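Local coordinates for secreted RxLR effector peptide protein (Phytophthora infestans, PDB 5L7S), which binds the host autophagy protein ATG8CL through a C-terminal ATG8-interacting motif and stimulates autophagosome formation in infected plant cells, at residues S66-P80 and L129-M143. Numbering follows the deposited sequence.
Sequences SDLDIYYLLLKTNSP and LRLKDAGTKLDDTPM
Tyr72 pushes its ring from helix 67-75 against the turn and 3-10 segment that follow helix 122-128, and its hydroxyl donates a 2.7 Å hydrogen bond from OH to Leu129 O. The ring is covered on both faces: CB of Asp133 makes a CH-pi contact 4.1 Å from the ring centroid, 21° off the normal, while CD2 of Tyr71 lies over the centre of the opposite face. Arg130 runs past Tyr72 in the reverse direction, its guanidinium tilted 38° to the ring, with Tyr72 CD2 over one guanidinium face. A bend at chi3 (55°) turns the arginine tip toward two carboxylates. NE and NH2 of Arg130 both grip Asp133 OD2 side-on, whereas Arg130 NH1 forms a salt bridge with Asp69 OD1 at 2.7 Å, from above the carboxylate plane. Asp69 and Ser66 form a capping box at the start of helix 67-75, so the salt-bridge network is joined to that helix end.

The contact illustrates how tandem WY-domains are joined in this effector, residues 66-80 being assigned to WY-domain 2 and residues 129-143 to WY-domain 3. Met143 CE touches Leu68 CD2, 3.6 Å away, and also meets the rings of Tyr71 and Tyr72 obliquely. Farther along, Leu75 places CD2 against Ala134 and Thr141 CG2. Lys137, extended beyond CG, brings NZ to two backbone carbonyls, donating to Leu75 O at 2.7 Å nearly along the carbonyl axis and to Asn78 O from above its carbonyl plane. Pro80 sets its CG 3.4 Å from Asp140 O, and its CB faces Pro142 CD.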
loop_
_atom_site.group_PDB
_atom_site.type_symbol
_atom_site.label_atom_id
_atom_site.label_comp_id
_atom_site.label_asym_id
_atom_site.label_seq_id
_atom_site.Cartn_x
_atom_site.Cartn_y
_atom_site.Cartn_z
ATOM N N SER A 66 -0.475 1.198 20.584
ATOM C CA SER A 66 -0.164 2.406 19.807
ATOM C C SER A 66 -1.231 2.821 18.800
ATOM O O SER A 66 -2.200 2.103 18.566
ATOM C CB SER A 66 1.165 2.224 19.060
ATOM O OG SER A 66 1.019 1.357 17.946
ATOM N N ASP A 67 -1.029 4.004 18.222
ATOM C CA ASP A 67 -1.820 4.470 17.084
ATOM C C ASP A 67 -1.729 3.480 15.928
ATOM O O ASP A 67 -2.747 3.134 15.326
ATOM C CB ASP A 67 -1.345 5.854 16.606
ATOM C CG ASP A 67 -1.773 6.983 17.534
ATOM O OD1 ASP A 67 -2.338 6.715 18.611
ATOM O OD2 ASP A 67 -1.546 8.156 17.185
ATOM N N LEU A 68 -0.513 3.021 15.635
ATOM C CA LEU A 68 -0.294 2.076 14.543
ATOM C C LEU A 68 -0.899 0.698 14.827
ATOM O O LEU A 68 -1.511 0.105 13.928
ATOM C CB LEU A 68 1.197 1.960 14.209
ATOM C CG LEU A 68 1.884 3.240 13.711
ATOM C CD1 LEU A 68 3.305 2.917 13.272
ATOM C CD2 LEU A 68 1.116 3.914 12.578
ATOM N N ASP A 69 -0.749 0.206 16.062
ATOM C CA ASP A 69 -1.460 -1.005 16.515
ATOM C C ASP A 69 -2.947 -0.884 16.191
ATOM O O ASP A 69 -3.539 -1.800 15.606
ATOM C CB ASP A 69 -1.312 -1.229 18.034
ATOM C CG ASP A 69 0.086 -1.676 18.453
ATOM O OD1 ASP A 69 0.846 -2.222 17.624
ATOM O OD2 ASP A 69 0.419 -1.482 19.644
ATOM N N ILE A 70 -3.534 0.256 16.560
ATOM C CA ILE A 70 -4.940 0.533 16.275
ATOM C C ILE A 70 -5.190 0.601 14.771
ATOM O O ILE A 70 -6.137 -0.006 14.284
ATOM C CB ILE A 70 -5.428 1.837 16.952
ATOM C CG1 ILE A 70 -5.431 1.682 18.480
ATOM C CG2 ILE A 70 -6.834 2.209 16.481
ATOM C CD1 ILE A 70 -5.415 2.998 19.235
ATOM N N TYR A 71 -4.352 1.334 14.042
ATOM C CA TYR A 71 -4.560 1.529 12.602
ATOM C C TYR A 71 -4.503 0.215 11.831
ATOM O O TYR A 71 -5.393 -0.081 11.033
ATOM C CB TYR A 71 -3.544 2.517 12.017
ATOM C CG TYR A 71 -3.842 2.936 10.585
ATOM C CD1 TYR A 71 -4.955 3.720 10.288
ATOM C CD2 TYR A 71 -3.010 2.553 9.529
ATOM C CE1 TYR A 71 -5.234 4.109 8.982
ATOM C CE2 TYR A 71 -3.281 2.937 8.219
ATOM C CZ TYR A 71 -4.394 3.715 7.948
ATOM O OH TYR A 71 -4.669 4.104 6.652
ATOM N N TYR A 72 -3.468 -0.574 12.080
ATOM C CA TYR A 72 -3.260 -1.788 11.302
ATOM C C TYR A 72 -4.218 -2.926 11.679
ATOM O O TYR A 72 -4.528 -3.760 10.830
ATOM C CB TYR A 72 -1.783 -2.206 11.336
ATOM C CG TYR A 72 -0.909 -1.286 10.494
ATOM C CD1 TYR A 72 -1.089 -1.205 9.114
ATOM C CD2 TYR A 72 0.086 -0.485 11.071
ATOM C CE1 TYR A 72 -0.310 -0.368 8.332
ATOM C CE2 TYR A 72 0.874 0.355 10.291
ATOM C CZ TYR A 72 0.669 0.410 8.922
ATOM O OH TYR A 72 1.432 1.230 8.123
ATOM N N LEU A 73 -4.717 -2.939 12.915
ATOM C CA LEU A 73 -5.787 -3.874 13.305
ATOM C C LEU A 73 -7.085 -3.597 12.540
ATOM O O LEU A 73 -7.734 -4.519 12.037
ATOM C CB LEU A 73 -6.065 -3.790 14.812
ATOM C CG LEU A 73 -7.156 -4.705 15.394
ATOM C CD1 LEU A 73 -6.759 -6.171 15.276
ATOM C CD2 LEU A 73 -7.444 -4.335 16.843
ATOM N N LEU A 74 -7.460 -2.324 12.479
ATOM C CA LEU A 74 -8.687 -1.905 11.812
ATOM C C LEU A 74 -8.567 -1.965 10.293
ATOM O O LEU A 74 -9.569 -2.181 9.603
ATOM C CB LEU A 74 -9.065 -0.487 12.237
ATOM C CG LEU A 74 -9.354 -0.270 13.721
ATOM C CD1 LEU A 74 -9.379 1.216 14.028
ATOM C CD2 LEU A 74 -10.667 -0.920 14.122
ATOM N N LEU A 75 -7.351 -1.759 9.781
ATOM C CA LEU A 75 -7.092 -1.797 8.339
ATOM C C LEU A 75 -7.350 -3.180 7.742
ATOM O O LEU A 75 -7.731 -3.278 6.573
ATOM C CB LEU A 75 -5.656 -1.350 8.022
ATOM C CG LEU A 75 -5.277 -1.191 6.542
ATOM C CD1 LEU A 75 -6.089 -0.087 5.881
ATOM C CD2 LEU A 75 -3.789 -0.919 6.397
ATOM N N LYS A 76 -7.150 -4.237 8.533
ATOM C CA LYS A 76 -7.426 -5.603 8.074
ATOM C C LYS A 76 -8.840 -5.755 7.513
ATOM O O LYS A 76 -9.026 -6.459 6.522
ATOM C CB LYS A 76 -7.184 -6.629 9.185
ATOM C CG LYS A 76 -5.710 -6.852 9.511
ATOM C CD LYS A 76 -5.471 -8.141 10.287
ATOM C CE LYS A 76 -6.157 -8.122 11.652
ATOM N NZ LYS A 76 -5.794 -9.284 12.512
ATOM N N THR A 77 -9.816 -5.078 8.125
ATOM C CA THR A 77 -11.223 -5.173 7.712
ATOM C C THR A 77 -11.943 -3.831 7.443
ATOM O O THR A 77 -13.174 -3.804 7.337
ATOM C CB THR A 77 -12.017 -6.002 8.749
ATOM O OG1 THR A 77 -11.967 -5.356 10.027
ATOM C CG2 THR A 77 -11.432 -7.414 8.868
ATOM N N ASN A 78 -11.191 -2.736 7.326
ATOM C CA ASN A 78 -11.726 -1.448 6.845
ATOM C C ASN A 78 -10.764 -0.822 5.853
ATOM O O ASN A 78 -9.562 -1.081 5.913
ATOM C CB ASN A 78 -11.945 -0.459 7.994
ATOM C CG ASN A 78 -12.978 -0.934 8.997
ATOM O OD1 ASN A 78 -14.165 -0.610 8.888
ATOM N ND2 ASN A 78 -12.530 -1.702 9.983
ATOM N N SER A 79 -11.289 0.008 4.953
ATOM C CA SER A 79 -10.460 0.709 3.964
ATOM C C SER A 79 -9.840 1.975 4.574
ATOM O O SER A 79 -10.426 2.560 5.489
ATOM C CB SER A 79 -11.279 1.077 2.718
ATOM O OG SER A 79 -12.194 2.130 2.966
ATOM N N PRO A 80 -8.668 2.415 4.056
ATOM C CA PRO A 80 -8.052 3.687 4.470
ATOM C C PRO A 80 -9.008 4.886 4.465
ATOM O O PRO A 80 -8.905 5.752 5.329
ATOM C CB PRO A 80 -6.956 3.897 3.423
ATOM C CG PRO A 80 -6.571 2.525 3.015
ATOM C CD PRO A 80 -7.836 1.721 3.054
ATOM N N LEU A 129 7.022 3.296 10.086
ATOM C CA LEU A 129 5.620 3.383 9.656
ATOM C C LEU A 129 4.871 2.044 9.640
ATOM O O LEU A 129 3.651 2.025 9.461
ATOM C CB LEU A 129 5.541 4.005 8.261
ATOM C CG LEU A 129 6.082 5.425 8.113
ATOM C CD1 LEU A 129 6.110 5.811 6.642
ATOM C CD2 LEU A 129 5.249 6.412 8.916
ATOM N N ARG A 130 5.604 0.938 9.796
ATOM C CA ARG A 130 5.043 -0.413 9.868
ATOM C C ARG A 130 4.241 -0.777 8.617
ATOM O O ARG A 130 3.182 -1.396 8.696
ATOM C CB ARG A 130 4.219 -0.599 11.148
ATOM C CG ARG A 130 5.066 -0.845 12.382
ATOM C CD ARG A 130 4.207 -0.891 13.630
ATOM N NE ARG A 130 3.137 -1.882 13.523
ATOM C CZ ARG A 130 2.143 -2.023 14.397
ATOM N NH1 ARG A 130 2.063 -1.248 15.477
ATOM N NH2 ARG A 130 1.220 -2.959 14.192
ATOM N N LEU A 131 4.779 -0.406 7.458
ATOM C CA LEU A 131 4.082 -0.613 6.189
ATOM C C LEU A 131 4.012 -2.077 5.759
ATOM O O LEU A 131 3.150 -2.425 4.953
ATOM C CB LEU A 131 4.696 0.248 5.082
ATOM C CG LEU A 131 4.386 1.741 5.215
ATOM C CD1 LEU A 131 5.261 2.560 4.281
ATOM C CD2 LEU A 131 2.911 2.030 4.954
ATOM N N LYS A 132 4.885 -2.931 6.299
ATOM C CA LYS A 132 4.759 -4.389 6.116
ATOM C C LYS A 132 3.408 -4.935 6.594
ATOM O O LYS A 132 2.849 -5.840 5.974
ATOM C CB LYS A 132 5.899 -5.133 6.815
ATOM C CG LYS A 132 7.227 -5.007 6.095
ATOM C CD LYS A 132 8.372 -5.574 6.918
ATOM C CE LYS A 132 9.691 -5.463 6.167
ATOM N NZ LYS A 132 10.863 -5.506 7.082
ATOM N N ASP A 133 2.878 -4.356 7.672
ATOM C CA ASP A 133 1.572 -4.753 8.219
ATOM C C ASP A 133 0.365 -4.318 7.367
ATOM O O ASP A 133 -0.758 -4.739 7.642
ATOM C CB ASP A 133 1.401 -4.221 9.653
ATOM C CG ASP A 133 2.471 -4.738 10.616
ATOM O OD1 ASP A 133 2.967 -5.872 10.431
ATOM O OD2 ASP A 133 2.814 -4.003 11.566
ATOM N N ALA A 134 0.585 -3.474 6.358
ATOM C CA ALA A 134 -0.485 -3.021 5.463
ATOM C C ALA A 134 -0.996 -4.114 4.528
ATOM O O ALA A 134 -2.140 -4.043 4.074
ATOM C CB ALA A 134 -0.020 -1.823 4.647
ATOM N N GLY A 135 -0.150 -5.102 4.222
ATOM C CA GLY A 135 -0.525 -6.188 3.319
ATOM C C GLY A 135 -0.917 -5.681 1.941
ATOM O O GLY A 135 -0.384 -4.676 1.470
ATOM N N THR A 136 -1.896 -6.339 1.322
ATOM C CA THR A 136 -2.336 -5.993 -0.034
ATOM C C THR A 136 -3.020 -4.626 -0.130
ATOM O O THR A 136 -3.272 -4.146 -1.235
ATOM C CB THR A 136 -3.307 -7.046 -0.619
ATOM O OG1 THR A 136 -4.515 -7.082 0.151
ATOM C CG2 THR A 136 -2.666 -8.432 -0.649
ATOM N N LYS A 137 -3.337 -4.017 1.012
ATOM C CA LYS A 137 -3.881 -2.656 1.044
ATOM C C LYS A 137 -2.824 -1.542 0.950
ATOM O O LYS A 137 -3.197 -0.376 0.816
ATOM C CB LYS A 137 -4.773 -2.470 2.285
ATOM C CG LYS A 137 -6.062 -3.275 2.186
ATOM C CD LYS A 137 -6.946 -3.181 3.414
ATOM C CE LYS A 137 -8.329 -3.739 3.119
ATOM N NZ LYS A 137 -9.213 -3.748 4.313
ATOM N N LEU A 138 -1.532 -1.896 0.990
ATOM C CA LEU A 138 -0.418 -0.922 0.958
ATOM C C LEU A 138 -0.625 0.299 0.052
ATOM O O LEU A 138 -0.620 1.425 0.540
ATOM C CB LEU A 138 0.901 -1.611 0.576
ATOM C CG LEU A 138 2.178 -0.754 0.597
ATOM C CD1 LEU A 138 2.452 -0.225 1.995
ATOM C CD2 LEU A 138 3.376 -1.541 0.086
ATOM N N ASP A 139 -0.830 0.083 -1.246
ATOM C CA ASP A 139 -0.947 1.209 -2.199
ATOM C C ASP A 139 -2.170 2.134 -2.036
ATOM O O ASP A 139 -2.258 3.142 -2.740
ATOM C CB ASP A 139 -0.819 0.746 -3.668
ATOM C CG ASP A 139 -1.855 -0.302 -4.076
ATOM O OD1 ASP A 139 -2.555 -0.853 -3.196
ATOM O OD2 ASP A 139 -1.957 -0.577 -5.294
ATOM N N ASP A 140 -3.095 1.811 -1.131
ATOM C CA ASP A 140 -4.189 2.721 -0.775
ATOM C C ASP A 140 -3.966 3.484 0.536
ATOM O O ASP A 140 -4.732 4.402 0.834
ATOM C CB ASP A 140 -5.517 1.956 -0.710
ATOM C CG ASP A 140 -5.946 1.400 -2.066
ATOM O OD1 ASP A 140 -5.716 2.065 -3.105
ATOM O OD2 ASP A 140 -6.526 0.294 -2.092
ATOM N N THR A 141 -2.937 3.130 1.312
ATOM C CA THR A 141 -2.714 3.779 2.606
ATOM C C THR A 141 -2.019 5.130 2.415
ATOM O O THR A 141 -1.073 5.224 1.630
ATOM C CB THR A 141 -1.889 2.917 3.593
ATOM O OG1 THR A 141 -0.536 2.795 3.143
ATOM C CG2 THR A 141 -2.501 1.537 3.749
ATOM N N PRO A 142 -2.486 6.180 3.126
ATOM C CA PRO A 142 -1.801 7.473 3.052
ATOM C C PRO A 142 -0.333 7.427 3.481
ATOM O O PRO A 142 0.492 8.096 2.866
ATOM C CB PRO A 142 -2.620 8.368 3.997
ATOM C CG PRO A 142 -3.386 7.436 4.863
ATOM C CD PRO A 142 -3.669 6.249 4.004
ATOM N N MET A 143 -0.013 6.638 4.506
ATOM C CA MET A 143 1.370 6.507 4.979
ATOM C C MET A 143 2.322 5.968 3.908
ATOM O O MET A 143 3.487 6.364 3.864
ATOM C CB MET A 143 1.445 5.636 6.237
ATOM C CG MET A 143 0.839 6.289 7.467
ATOM S SD MET A 143 1.406 5.532 9.000
ATOM C CE MET A 143 0.419 4.037 9.027
#